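Local coordinates for tyrosine aminotransferase (Leishmania infantum, PDB 4IX8), which probably catalyses pyridoxal phosphate-dependent transamination between tyrosine and 2-oxoglutarate, at residues 213-218 and 245-250; 169-174 and 219-224; 161-166 and 184-189; 139-144 and 292-297. All blocks are in the same frame, centred on the assembly; numbering follows the deposited sequence.

Contact 1 of 4, residues 213-218 and 245-250; sequences AFVIIN and PLISDE
Residues 213-217 and 246-249 run as neighbouring parallel strands. Their axes come within 4.7 Å and their directions differ by 18°. With helix 229-242 between them in the chain, they form a beta-alpha-beta crossover in the large mixed sheet of this fold type I pyridoxal phosphate enzyme. Five backbone hydrogen bonds follow the parallel pattern. Phe-214 and Ile-216 each give their N-H and receive one at the carbonyl, from Ile-247 and Asp-249 respectively. The shortest is Ile-216 N to Ile-247 O, 2.8 Å.

Phe-214, Leu-246, Ile-216 and Ser-248 share one face of the sheet. Phe-214 and Leu-246 lie side by side. Leu-246 CD1 meets the ring at its edge, 3.9 Å from Phe-214 CD1. Ile-216 CG1 is flanked by its own N and C (chi1 64°), which brings it to 3.5 Å from Ser-248 OG. That hydroxyl donates to Glu-250 OE2 at 2.7 Å. The same oxygen accepts hydrogen bonds from Val-265 N and from a water, which itself accepts from Asn-218 ND2. Three bonds therefore hold Glu-250 OE2. Glu-250 OE1 is hydrogen-bonded to Ser-264 OG, and Asn-218 OD1 to Phe-227 N.

Val-215, Ile-217, Ile-247 and Asp-249 lie on the other face. Ile-217 and Asp-249 point the same way, with Ile-217 CG2 4.1 Å from Asp-249 CB. The carboxylate beyond bonds to Tyr-174 and to Ile-251 N. OD2 lies close to the cofactor ring nitrogen, as in related aminotransferases. Toward the N-terminal end of the two segments, Ile-247 CD1 rests against Ala-213 CB at 3.9 Å.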
loop_
_atom_site.group_PDB
_atom_site.type_symbol
_atom_site.label_atom_id
_atom_site.label_comp_id
_atom_site.label_asym_id
_atom_site.label_seq_id
_atom_site.Cartn_x
_atom_site.Cartn_y
_atom_site.Cartn_z
ATOM N N ALA A 213 4.289 -9.542 -20.670
ATOM C CA ALA A 213 3.632 -8.257 -20.826
ATOM C C ALA A 213 4.560 -7.247 -21.486
ATOM O O ALA A 213 5.765 -7.436 -21.544
ATOM C CB ALA A 213 3.155 -7.732 -19.455
ATOM N N PHE A 214 3.953 -6.200 -22.020
ATOM C CA PHE A 214 4.640 -5.041 -22.562
ATOM C C PHE A 214 4.155 -3.838 -21.765
ATOM O O PHE A 214 2.966 -3.573 -21.743
ATOM C CB PHE A 214 4.310 -4.864 -24.022
ATOM C CG PHE A 214 5.213 -3.927 -24.747
ATOM C CD1 PHE A 214 4.882 -2.596 -24.879
ATOM C CD2 PHE A 214 6.361 -4.381 -25.350
ATOM C CE1 PHE A 214 5.719 -1.715 -25.569
ATOM C CE2 PHE A 214 7.181 -3.521 -26.043
ATOM C CZ PHE A 214 6.857 -2.183 -26.157
ATOM N N VAL A 215 5.060 -3.137 -21.093
ATOM C CA VAL A 215 4.693 -1.989 -20.292
ATOM C C VAL A 215 5.042 -0.688 -21.013
ATOM O O VAL A 215 6.171 -0.541 -21.486
ATOM C CB VAL A 215 5.408 -1.963 -18.946
ATOM C CG1 VAL A 215 5.034 -0.699 -18.206
ATOM C CG2 VAL A 215 5.076 -3.196 -18.104
ATOM N N ILE A 216 4.080 0.243 -21.099
ATOM C CA ILE A 216 4.392 1.592 -21.520
ATOM C C ILE A 216 3.984 2.577 -20.447
ATOM O O ILE A 216 3.142 2.273 -19.583
ATOM C CB ILE A 216 3.727 1.993 -22.849
ATOM C CG1 ILE A 216 2.225 2.011 -22.729
ATOM C CG2 ILE A 216 4.212 1.092 -23.993
ATOM C CD1 ILE A 216 1.540 2.548 -23.962
ATOM N N ILE A 217 4.661 3.726 -20.458
ATOM C CA ILE A 217 4.316 4.857 -19.635
ATOM C C ILE A 217 4.007 6.039 -20.538
ATOM O O ILE A 217 4.878 6.546 -21.216
ATOM C CB ILE A 217 5.440 5.224 -18.643
ATOM C CG1 ILE A 217 5.883 3.995 -17.819
ATOM C CG2 ILE A 217 4.931 6.307 -17.718
ATOM C CD1 ILE A 217 7.058 4.241 -16.894
ATOM N N ASN A 218 2.767 6.480 -20.533
ATOM C CA ASN A 218 2.345 7.507 -21.452
ATOM C C ASN A 218 1.189 8.343 -20.900
ATOM O O ASN A 218 0.112 7.835 -20.731
ATOM C CB ASN A 218 1.915 6.889 -22.761
ATOM C CG ASN A 218 1.469 7.950 -23.751
ATOM O OD1 ASN A 218 2.241 8.825 -24.114
ATOM N ND2 ASN A 218 0.218 7.901 -24.150
ATOM N N PRO A 245 -0.241 -9.070 -23.349
ATOM C CA PRO A 245 -1.069 -7.952 -22.892
ATOM C C PRO A 245 -0.270 -6.665 -22.758
ATOM O O PRO A 245 0.942 -6.717 -22.580
ATOM C CB PRO A 245 -1.556 -8.410 -21.524
ATOM C CG PRO A 245 -0.481 -9.337 -21.063
ATOM C CD PRO A 245 -0.062 -10.075 -22.300
ATOM N N LEU A 246 -0.959 -5.539 -22.873
ATOM C CA LEU A 246 -0.355 -4.236 -22.787
ATOM C C LEU A 246 -0.740 -3.546 -21.504
ATOM O O LEU A 246 -1.937 -3.351 -21.236
ATOM C CB LEU A 246 -0.794 -3.401 -23.989
ATOM C CG LEU A 246 -0.341 -1.941 -24.073
ATOM C CD1 LEU A 246 1.170 -1.829 -24.082
ATOM C CD2 LEU A 246 -0.907 -1.253 -25.352
ATOM N N ILE A 247 0.266 -3.163 -20.711
ATOM C CA ILE A 247 0.048 -2.404 -19.480
ATOM C C ILE A 247 0.486 -0.957 -19.728
ATOM O O ILE A 247 1.616 -0.721 -20.110
ATOM C CB ILE A 247 0.848 -2.978 -18.297
ATOM C CG1 ILE A 247 0.501 -4.453 -18.092
ATOM C CG2 ILE A 247 0.624 -2.157 -17.049
ATOM C CD1 ILE A 247 1.358 -5.148 -17.082
ATOM N N SER A 248 -0.409 -0.005 -19.506
ATOM C CA SER A 248 -0.161 1.383 -19.839
ATOM C C SER A 248 -0.371 2.248 -18.641
ATOM O O SER A 248 -1.496 2.363 -18.148
ATOM C CB SER A 248 -1.088 1.825 -20.950
ATOM O OG SER A 248 -0.827 3.142 -21.346
ATOM N N ASP A 249 0.710 2.868 -18.177
ATOM C CA ASP A 249 0.658 3.793 -17.047
ATOM C C ASP A 249 0.263 5.185 -17.544
ATOM O O ASP A 249 1.079 5.906 -18.085
ATOM C CB ASP A 249 1.996 3.827 -16.341
ATOM C CG ASP A 249 1.937 4.548 -15.009
ATOM O OD1 ASP A 249 1.104 5.482 -14.873
ATOM O OD2 ASP A 249 2.759 4.201 -14.124
ATOM N N GLU A 250 -1.009 5.522 -17.361
ATOM C CA GLU A 250 -1.587 6.724 -17.921
ATOM C C GLU A 250 -1.970 7.670 -16.797
ATOM O O GLU A 250 -2.966 8.410 -16.841
ATOM C CB GLU A 250 -2.771 6.328 -18.823
ATOM C CG GLU A 250 -2.260 5.481 -20.026
ATOM C CD GLU A 250 -3.333 5.150 -21.063
ATOM O OE1 GLU A 250 -4.502 5.557 -20.877
ATOM O OE2 GLU A 250 -2.969 4.524 -22.089
HETATM O O HOH W 1 -1.416 5.922 -23.961
#

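Contact 2 of 4, residues 169-174 and 219-224; sequences PSFPHY and PSNPCG
Ser-220 OG is held by two groups, and one of them, a water, links it to Pro-169 across the contact. The water lies 2.7 Å from Ser-220 OG and donates to Pro-169 O at 3.2 Å. The second group is Cys-223 N, which donates to the same Ser-220 OG at 3.1 Å and closes an ST motif. This bond ties the turn 220-223 together. The direct backbone link is weak: Phe-171 N reaches Asn-221 O with an N-H...O angle of only 129°.

The apolar part is made by prolines and a cysteine. The rings of Pro-169 and Pro-222 cross obliquely, with Pro-169 CB 3.9 Å from Pro-222 CG. Both follow cis peptide bonds. Cys-223 SG closes on Pro-169 CG at 3.6 Å.

Phe-171 and Asn-221 also cross, their ring and amide planes turned 45° apart. With CG opposite the backbone N (chi1 170°), the amide of Asn-221 extends until ND2 is 3.5 Å from Phe-171 CD1. Its polar atoms are used elsewhere. ND2 donates to O3 of the pyridoxal-lysine at position 282, and OD1 accepts from Arg-418. The contact thus joins two loops that follow parallel strands of the large sheet. The asparagine bond to the cofactor O3 is typical of the pyridoxal phosphate site of fold type I aminotransferases.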
loop_
_atom_site.group_PDB
_atom_site.type_symbol
_atom_site.label_atom_id
_atom_site.label_comp_id
_atom_site.label_asym_id
_atom_site.label_seq_id
_atom_site.Cartn_x
_atom_site.Cartn_y
_atom_site.Cartn_z
ATOM N N PRO A 169 14.342 5.082 -20.554
ATOM C CA PRO A 169 14.228 5.306 -19.113
ATOM C C PRO A 169 12.800 5.267 -18.624
ATOM O O PRO A 169 11.863 5.517 -19.378
ATOM C CB PRO A 169 14.839 6.696 -18.928
ATOM C CG PRO A 169 14.582 7.399 -20.219
ATOM C CD PRO A 169 14.649 6.321 -21.290
ATOM N N SER A 170 12.641 4.977 -17.343
ATOM C CA SER A 170 11.339 4.727 -16.794
ATOM C C SER A 170 11.296 5.043 -15.330
ATOM O O SER A 170 12.286 4.851 -14.613
ATOM C CB SER A 170 10.942 3.249 -17.006
ATOM O OG SER A 170 11.987 2.399 -16.561
ATOM N N PHE A 171 10.101 5.434 -14.896
ATOM C CA PHE A 171 9.699 5.486 -13.489
ATOM C C PHE A 171 10.189 4.203 -12.823
ATOM O O PHE A 171 9.869 3.129 -13.285
ATOM C CB PHE A 171 8.170 5.590 -13.404
ATOM C CG PHE A 171 7.614 5.617 -12.002
ATOM C CD1 PHE A 171 7.988 6.589 -11.096
ATOM C CD2 PHE A 171 6.665 4.682 -11.608
ATOM C CE1 PHE A 171 7.449 6.605 -9.795
ATOM C CE2 PHE A 171 6.125 4.695 -10.328
ATOM C CZ PHE A 171 6.525 5.643 -9.417
ATOM N N PRO A 172 11.008 4.309 -11.774
ATOM C CA PRO A 172 11.744 3.116 -11.327
ATOM C C PRO A 172 10.921 1.971 -10.700
ATOM O O PRO A 172 11.474 0.893 -10.495
ATOM C CB PRO A 172 12.709 3.664 -10.272
ATOM C CG PRO A 172 12.624 5.175 -10.325
ATOM C CD PRO A 172 11.400 5.550 -11.070
ATOM N N HIS A 173 9.641 2.168 -10.446
ATOM C CA HIS A 173 8.885 1.193 -9.715
ATOM C C HIS A 173 8.694 -0.119 -10.481
ATOM O O HIS A 173 8.629 -1.167 -9.822
ATOM C CB HIS A 173 7.512 1.736 -9.317
ATOM C CG HIS A 173 6.941 1.067 -8.101
ATOM N ND1 HIS A 173 7.621 0.993 -6.901
ATOM C CD2 HIS A 173 5.741 0.473 -7.889
ATOM C CE1 HIS A 173 6.863 0.389 -6.004
ATOM N NE2 HIS A 173 5.720 0.060 -6.577
ATOM N N TYR A 174 8.598 -0.101 -11.823
ATOM C CA TYR A 174 8.418 -1.361 -12.561
ATOM C C TYR A 174 9.597 -2.276 -12.316
ATOM O O TYR A 174 9.441 -3.469 -11.978
ATOM C CB TYR A 174 8.213 -1.113 -14.059
ATOM C CG TYR A 174 6.908 -0.401 -14.234
ATOM C CD1 TYR A 174 5.716 -1.105 -14.317
ATOM C CD2 TYR A 174 6.845 0.999 -14.198
ATOM C CE1 TYR A 174 4.482 -0.434 -14.398
ATOM C CE2 TYR A 174 5.621 1.673 -14.280
ATOM C CZ TYR A 174 4.455 0.958 -14.375
ATOM O OH TYR A 174 3.244 1.612 -14.460
ATOM N N PRO A 219 1.400 9.632 -20.640
ATOM C CA PRO A 219 2.635 10.380 -20.833
ATOM C C PRO A 219 3.728 9.899 -19.918
ATOM O O PRO A 219 3.411 9.317 -18.875
ATOM C CB PRO A 219 2.226 11.825 -20.509
ATOM C CG PRO A 219 0.747 11.880 -20.750
ATOM C CD PRO A 219 0.262 10.505 -20.319
ATOM N N SER A 220 4.979 10.237 -20.234
ATOM C CA SER A 220 6.124 9.613 -19.562
ATOM C C SER A 220 6.783 10.416 -18.427
ATOM O O SER A 220 7.039 11.595 -18.555
ATOM C CB SER A 220 7.198 9.298 -20.587
ATOM O OG SER A 220 8.420 9.084 -19.909
ATOM N N ASN A 221 6.987 9.743 -17.295
ATOM C CA ASN A 221 7.995 10.075 -16.300
ATOM C C ASN A 221 9.143 9.088 -16.524
ATOM O O ASN A 221 8.918 7.906 -16.362
ATOM C CB ASN A 221 7.406 9.936 -14.874
ATOM C CG ASN A 221 8.459 10.042 -13.790
ATOM O OD1 ASN A 221 9.627 10.359 -14.072
ATOM N ND2 ASN A 221 8.056 9.799 -12.538
ATOM N N PRO A 222 10.383 9.544 -16.818
ATOM C CA PRO A 222 10.941 10.893 -16.707
ATOM C C PRO A 222 10.990 11.751 -17.972
ATOM O O PRO A 222 11.477 12.863 -17.808
ATOM C CB PRO A 222 12.379 10.609 -16.263
ATOM C CG PRO A 222 12.726 9.371 -17.033
ATOM C CD PRO A 222 11.449 8.583 -17.175
ATOM N N CYS A 223 10.503 11.316 -19.143
ATOM C CA CYS A 223 10.891 11.978 -20.427
ATOM C C CYS A 223 10.009 13.181 -20.834
ATOM O O CYS A 223 10.408 14.003 -21.659
ATOM C CB CYS A 223 10.846 10.952 -21.571
ATOM S SG CYS A 223 11.890 9.521 -21.285
ATOM N N GLY A 224 8.795 13.248 -20.281
ATOM C CA GLY A 224 7.864 14.320 -20.585
ATOM C C GLY A 224 7.161 14.144 -21.922
ATOM O O GLY A 224 6.500 15.057 -22.427
HETATM O O HOH W 2 8.865 6.384 -19.940
#

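Contact 3 of 4, residues 161-166 and 184-189; sequences GDNILV and ECRYYY
The Asn-163 amide stacks on the Arg-186 guanidinium. It lies over one face, with planes 16° apart and Asn-163 ND2 3.6 Å from Arg-186 NH2. A chi1 of 67° folds the Asn-163 side chain back over its own backbone and turns the amide over that face. Asp-208 holds both groups: it accepts from Asn-163 ND2 and forms a salt bridge with Arg-186 NH1. Asn-163 OD1 is hydrogen-bonded to Thr-211 OG1.

The charged contact is within one strand. Arg-186 grips Glu-184 side-on, NE to OE2 and NH2 to OE1, both 2.9 Å. Both carboxylate oxygens are met from above their plane.

Five backbone hydrogen bonds join the two segments. The first, Glu-184 N to Asp-162 O, reaches the residue just before strand 163-166; the last is Tyr-188 N to Val-166 O. With helix 173-181 between them, the parallel strands form a beta-alpha-beta unit of the large sheet.

The apolar contacts lie on both faces. Leu-165 CD2 packs 4.0 Å from Arg-186 CG, and Leu-165 CB meets Tyr-188 CD2 at 3.9 Å. The Tyr-188 hydroxyl goes on to Val-215 O. On the face of Ile-164 and Cys-185, Val-166 CG2 touches Cys-185 SG at 3.7 Å.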
loop_
_atom_site.group_PDB
_atom_site.type_symbol
_atom_site.label_atom_id
_atom_site.label_comp_id
_atom_site.label_asym_id
_atom_site.label_seq_id
_atom_site.Cartn_x
_atom_site.Cartn_y
_atom_site.Cartn_z
ATOM N N GLY A 161 10.871 -16.044 -12.791
ATOM C CA GLY A 161 11.452 -16.632 -13.988
ATOM C C GLY A 161 10.845 -16.093 -15.279
ATOM O O GLY A 161 11.332 -16.351 -16.402
ATOM N N ASP A 162 9.731 -15.405 -15.142
ATOM C CA ASP A 162 9.114 -14.723 -16.274
ATOM C C ASP A 162 9.838 -13.409 -16.534
ATOM O O ASP A 162 10.604 -12.928 -15.677
ATOM C CB ASP A 162 7.648 -14.440 -15.996
ATOM C CG ASP A 162 6.789 -15.696 -16.096
ATOM O OD1 ASP A 162 7.263 -16.659 -16.723
ATOM O OD2 ASP A 162 5.625 -15.700 -15.607
ATOM N N ASN A 163 9.575 -12.824 -17.693
ATOM C CA ASN A 163 10.038 -11.470 -17.971
ATOM C C ASN A 163 8.941 -10.577 -18.551
ATOM O O ASN A 163 7.971 -11.081 -19.079
ATOM C CB ASN A 163 11.237 -11.531 -18.906
ATOM C CG ASN A 163 10.881 -12.057 -20.313
ATOM O OD1 ASN A 163 10.449 -11.287 -21.191
ATOM N ND2 ASN A 163 11.161 -13.354 -20.561
ATOM N N ILE A 164 9.081 -9.255 -18.393
ATOM C CA ILE A 164 8.230 -8.278 -19.085
ATOM C C ILE A 164 9.088 -7.245 -19.798
ATOM O O ILE A 164 10.234 -7.021 -19.412
ATOM C CB ILE A 164 7.268 -7.538 -18.148
ATOM C CG1 ILE A 164 8.018 -6.914 -16.980
ATOM C CG2 ILE A 164 6.216 -8.484 -17.606
ATOM C CD1 ILE A 164 7.129 -5.983 -16.181
ATOM N N LEU A 165 8.540 -6.659 -20.863
ATOM C CA LEU A 165 9.219 -5.639 -21.630
ATOM C C LEU A 165 8.800 -4.315 -21.064
ATOM O O LEU A 165 7.619 -4.006 -21.052
ATOM C CB LEU A 165 8.898 -5.724 -23.133
ATOM C CG LEU A 165 9.299 -7.042 -23.817
ATOM C CD1 LEU A 165 9.144 -6.952 -25.317
ATOM C CD2 LEU A 165 10.683 -7.399 -23.530
ATOM N N VAL A 166 9.781 -3.554 -20.575
ATOM C CA VAL A 166 9.561 -2.239 -19.938
ATOM C C VAL A 166 10.438 -1.169 -20.599
ATOM O O VAL A 166 11.605 -1.433 -20.918
ATOM C CB VAL A 166 9.896 -2.251 -18.472
ATOM C CG1 VAL A 166 9.562 -0.897 -17.836
ATOM C CG2 VAL A 166 9.146 -3.398 -17.770
ATOM N N GLU A 184 11.982 -10.740 -14.404
ATOM C CA GLU A 184 12.990 -9.969 -15.107
ATOM C C GLU A 184 12.347 -8.768 -15.785
ATOM O O GLU A 184 11.398 -8.934 -16.566
ATOM C CB GLU A 184 13.716 -10.786 -16.170
ATOM C CG GLU A 184 14.760 -9.979 -16.930
ATOM C CD GLU A 184 15.340 -10.728 -18.132
ATOM O OE1 GLU A 184 15.270 -11.993 -18.203
ATOM O OE2 GLU A 184 15.842 -10.043 -19.058
ATOM N N CYS A 185 12.901 -7.585 -15.493
ATOM C CA CYS A 185 12.600 -6.310 -16.184
ATOM C C CYS A 185 13.500 -6.191 -17.387
ATOM O O CYS A 185 14.699 -5.959 -17.281
ATOM C CB CYS A 185 12.805 -5.126 -15.250
ATOM S SG CYS A 185 12.303 -3.513 -15.933
ATOM N N ARG A 186 12.937 -6.477 -18.543
ATOM C CA ARG A 186 13.703 -6.530 -19.773
ATOM C C ARG A 186 13.425 -5.244 -20.528
ATOM O O ARG A 186 12.312 -5.009 -21.012
ATOM C CB ARG A 186 13.357 -7.760 -20.617
ATOM C CG ARG A 186 14.238 -7.924 -21.847
ATOM C CD ARG A 186 14.052 -9.328 -22.484
ATOM N NE ARG A 186 14.436 -10.433 -21.592
ATOM C CZ ARG A 186 14.285 -11.734 -21.875
ATOM N NH1 ARG A 186 13.730 -12.134 -23.006
ATOM N NH2 ARG A 186 14.663 -12.643 -20.993
ATOM N N TYR A 187 14.435 -4.395 -20.553
ATOM C CA TYR A 187 14.317 -3.067 -21.101
ATOM C C TYR A 187 14.287 -3.044 -22.586
ATOM O O TYR A 187 15.158 -3.654 -23.223
ATOM C CB TYR A 187 15.487 -2.222 -20.634
ATOM C CG TYR A 187 15.387 -1.735 -19.210
ATOM C CD1 TYR A 187 14.228 -1.160 -18.723
ATOM C CD2 TYR A 187 16.471 -1.814 -18.371
ATOM C CE1 TYR A 187 14.170 -0.675 -17.411
ATOM C CE2 TYR A 187 16.413 -1.353 -17.078
ATOM C CZ TYR A 187 15.282 -0.780 -16.600
ATOM O OH TYR A 187 15.296 -0.316 -15.305
ATOM N N TYR A 188 13.327 -2.319 -23.155
ATOM C CA TYR A 188 13.472 -1.835 -24.543
ATOM C C TYR A 188 13.748 -0.312 -24.429
ATOM O O TYR A 188 13.338 0.312 -23.444
ATOM C CB TYR A 188 12.235 -2.162 -25.397
ATOM C CG TYR A 188 11.013 -1.484 -24.893
ATOM C CD1 TYR A 188 10.739 -0.176 -25.252
ATOM C CD2 TYR A 188 10.160 -2.108 -24.005
ATOM C CE1 TYR A 188 9.637 0.478 -24.770
ATOM C CE2 TYR A 188 9.046 -1.454 -23.511
ATOM C CZ TYR A 188 8.796 -0.164 -23.913
ATOM O OH TYR A 188 7.712 0.522 -23.452
ATOM N N TYR A 189 14.434 0.294 -25.396
ATOM C CA TYR A 189 14.931 1.660 -25.203
ATOM C C TYR A 189 14.050 2.668 -25.929
ATOM O O TYR A 189 13.431 2.377 -26.957
ATOM C CB TYR A 189 16.439 1.747 -25.611
ATOM C CG TYR A 189 17.247 0.981 -24.566
ATOM C CD1 TYR A 189 17.530 1.550 -23.328
ATOM C CD2 TYR A 189 17.619 -0.351 -24.763
ATOM C CE1 TYR A 189 18.198 0.824 -22.308
ATOM C CE2 TYR A 189 18.297 -1.094 -23.749
ATOM C CZ TYR A 189 18.588 -0.493 -22.526
ATOM O OH TYR A 189 19.259 -1.178 -21.503
#

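Contact 4 of 4, residues 139-144 and 292-297; sequences NVIITS and GWSILI
Val-140 and Ile-295 lie side by side and point the same way. Val-140 CG2 is 4.1 Å from Ile-295 CG1. Next to them on the same face, Ile-142 and Trp-293 run at a slant to each other. Ile-142 CD1 touches Trp-293 CB at 4.1 Å, but the indole is not the contact. Trp-293 CG sits between the backbone N and the carbonyl carbon (chi1 56°), and the ring leads away from residues 139-144 towards Val-118 of helix 112-122. Both pairs are non-hydrogen-bonded pairs of antiparallel strands.

Ile-141 and Ser-294 face the other way, as a hydrogen-bonded pair. Each N-H reaches the carbonyl of the other, Ile-141 N to Ser-294 O at 2.8 Å. Ser-294 OG lies 3.7 Å from Ile-141 CB. A water next to this hydroxyl donates to Asn-139 O, which also accepts from Leu-296 N. Thr-143 pairs with Gly-292, which has no side chain on this face, and Thr-143 OG1 comes to 3.1 Å from Gly-292 C. The hydroxyl is hydrogen-bonded to Gly-145 O.

At the far end Asn-139 CB lies 3.1 Å from Leu-296 O. A second water bridges them, accepting from Asn-139 ND2 at 2.9 Å and donating to Leu-296 O.

Strand 140-143 is an outermost strand of the large sheet within this chain. Strand 292-297 runs antiparallel to both neighbours, 140-143 and 274-279, as is typical of the large domain of fold type I aminotransferases.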
loop_
_atom_site.group_PDB
_atom_site.type_symbol
_atom_site.label_atom_id
_atom_site.label_comp_id
_atom_site.label_asym_id
_atom_site.label_seq_id
_atom_site.Cartn_x
_atom_site.Cartn_y
_atom_site.Cartn_z
ATOM N N ASN A 139 -14.488 -4.212 -14.332
ATOM C CA ASN A 139 -13.054 -4.390 -14.667
ATOM C C ASN A 139 -12.145 -3.307 -14.118
ATOM O O ASN A 139 -10.975 -3.198 -14.525
ATOM C CB ASN A 139 -12.876 -4.423 -16.188
ATOM C CG ASN A 139 -13.577 -5.605 -16.816
ATOM O OD1 ASN A 139 -13.619 -6.678 -16.238
ATOM N ND2 ASN A 139 -14.181 -5.397 -17.967
ATOM N N VAL A 140 -12.687 -2.533 -13.184
ATOM C CA VAL A 140 -11.934 -1.531 -12.452
ATOM C C VAL A 140 -11.567 -2.048 -11.069
ATOM O O VAL A 140 -12.419 -2.552 -10.347
ATOM C CB VAL A 140 -12.755 -0.203 -12.245
ATOM C CG1 VAL A 140 -11.953 0.802 -11.413
ATOM C CG2 VAL A 140 -13.143 0.410 -13.558
ATOM N N ILE A 141 -10.322 -1.808 -10.668
ATOM C CA ILE A 141 -9.883 -2.133 -9.327
ATOM C C ILE A 141 -9.291 -0.888 -8.689
ATOM O O ILE A 141 -8.450 -0.217 -9.286
ATOM C CB ILE A 141 -8.846 -3.286 -9.311
ATOM C CG1 ILE A 141 -9.459 -4.552 -9.897
ATOM C CG2 ILE A 141 -8.412 -3.570 -7.885
ATOM C CD1 ILE A 141 -8.510 -5.693 -10.060
ATOM N N ILE A 142 -9.760 -0.577 -7.476
ATOM C CA ILE A 142 -9.229 0.539 -6.741
ATOM C C ILE A 142 -8.022 0.018 -5.948
ATOM O O ILE A 142 -8.081 -1.032 -5.320
ATOM C CB ILE A 142 -10.272 1.164 -5.811
ATOM C CG1 ILE A 142 -11.540 1.521 -6.591
ATOM C CG2 ILE A 142 -9.704 2.418 -5.127
ATOM C CD1 ILE A 142 -11.303 2.422 -7.799
ATOM N N THR A 143 -6.920 0.758 -6.032
ATOM C CA THR A 143 -5.624 0.333 -5.512
ATOM C C THR A 143 -5.015 1.385 -4.592
ATOM O O THR A 143 -5.394 2.558 -4.652
ATOM C CB THR A 143 -4.618 0.059 -6.658
ATOM O OG1 THR A 143 -4.433 1.260 -7.454
ATOM C CG2 THR A 143 -5.098 -1.067 -7.555
ATOM N N SER A 144 -4.043 0.975 -3.778
ATOM C CA SER A 144 -3.401 1.882 -2.836
ATOM C C SER A 144 -2.287 2.648 -3.568
ATOM O O SER A 144 -1.085 2.378 -3.413
ATOM C CB SER A 144 -2.878 1.118 -1.617
ATOM O OG SER A 144 -2.197 1.978 -0.705
ATOM N N GLY A 292 -5.399 5.002 -6.293
ATOM C CA GLY A 292 -5.213 4.914 -7.731
ATOM C C GLY A 292 -6.084 3.762 -8.195
ATOM O O GLY A 292 -6.860 3.224 -7.420
ATOM N N TRP A 293 -5.953 3.363 -9.443
ATOM C CA TRP A 293 -6.765 2.298 -9.964
ATOM C C TRP A 293 -6.161 1.618 -11.162
ATOM O O TRP A 293 -5.235 2.143 -11.761
ATOM C CB TRP A 293 -8.121 2.845 -10.363
ATOM C CG TRP A 293 -8.106 4.027 -11.371
ATOM C CD1 TRP A 293 -7.849 3.968 -12.714
ATOM C CD2 TRP A 293 -8.431 5.406 -11.095
ATOM N NE1 TRP A 293 -7.952 5.229 -13.277
ATOM C CE2 TRP A 293 -8.326 6.119 -12.311
ATOM C CE3 TRP A 293 -8.789 6.098 -9.947
ATOM C CZ2 TRP A 293 -8.536 7.496 -12.400
ATOM C CZ3 TRP A 293 -9.017 7.490 -10.047
ATOM C CH2 TRP A 293 -8.890 8.157 -11.257
ATOM N N SER A 294 -6.727 0.467 -11.525
ATOM C CA SER A 294 -6.394 -0.222 -12.751
ATOM C C SER A 294 -7.717 -0.536 -13.457
ATOM O O SER A 294 -8.718 -0.847 -12.810
ATOM C CB SER A 294 -5.570 -1.511 -12.486
ATOM O OG SER A 294 -6.388 -2.519 -11.898
ATOM N N ILE A 295 -7.699 -0.449 -14.783
ATOM C CA ILE A 295 -8.861 -0.740 -15.628
ATOM C C ILE A 295 -8.481 -1.739 -16.704
ATOM O O ILE A 295 -7.668 -1.421 -17.573
ATOM C CB ILE A 295 -9.378 0.498 -16.350
ATOM C CG1 ILE A 295 -9.615 1.640 -15.362
ATOM C CG2 ILE A 295 -10.653 0.185 -17.139
ATOM C CD1 ILE A 295 -9.944 2.953 -16.015
ATOM N N LEU A 296 -9.119 -2.914 -16.691
ATOM C CA LEU A 296 -8.857 -3.933 -17.701
ATOM C C LEU A 296 -9.856 -3.794 -18.840
ATOM O O LEU A 296 -11.044 -3.721 -18.598
ATOM C CB LEU A 296 -8.955 -5.340 -17.098
ATOM C CG LEU A 296 -8.705 -6.489 -18.107
ATOM C CD1 LEU A 296 -7.294 -6.516 -18.550
ATOM C CD2 LEU A 296 -9.070 -7.799 -17.496
ATOM N N ILE A 297 -9.360 -3.729 -20.068
ATOM C CA ILE A 297 -10.193 -3.695 -21.266
ATOM C C ILE A 297 -9.821 -4.899 -22.116
ATOM O O ILE A 297 -8.702 -5.008 -22.637
ATOM C CB ILE A 297 -10.009 -2.405 -22.058
ATOM C CG1 ILE A 297 -10.221 -1.184 -21.144
ATOM C CG2 ILE A 297 -10.999 -2.339 -23.224
ATOM C CD1 ILE A 297 -9.830 0.152 -21.773
HETATM O O HOH W 3 -8.374 -3.718 -13.387
HETATM O O HOH W 4 -13.495 -2.716 -18.948
#

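Contacts 1, 3 and 4 belong to one large sheet. Contacts 1 and 3 are adjacent, their centres about 12 Å apart. Val-215 N lies 2.7 Å from Leu-165 O, and the rings of Phe-214 and Tyr-188 stack. Contact 4 is on the opposite side of contact 1 from contact 3, across strand 274-279. Its centre is about 14 Å from that of contact 1 and 22 Å from that of contact 3. Contact 2 lies at the loops that follow strands 163-168 and 211-217. Tyr-174 OH is 2.7 Å from Asp-249 OD2. This joins contact 2 to contact 1 beside the cofactor, which the two approach at different atoms.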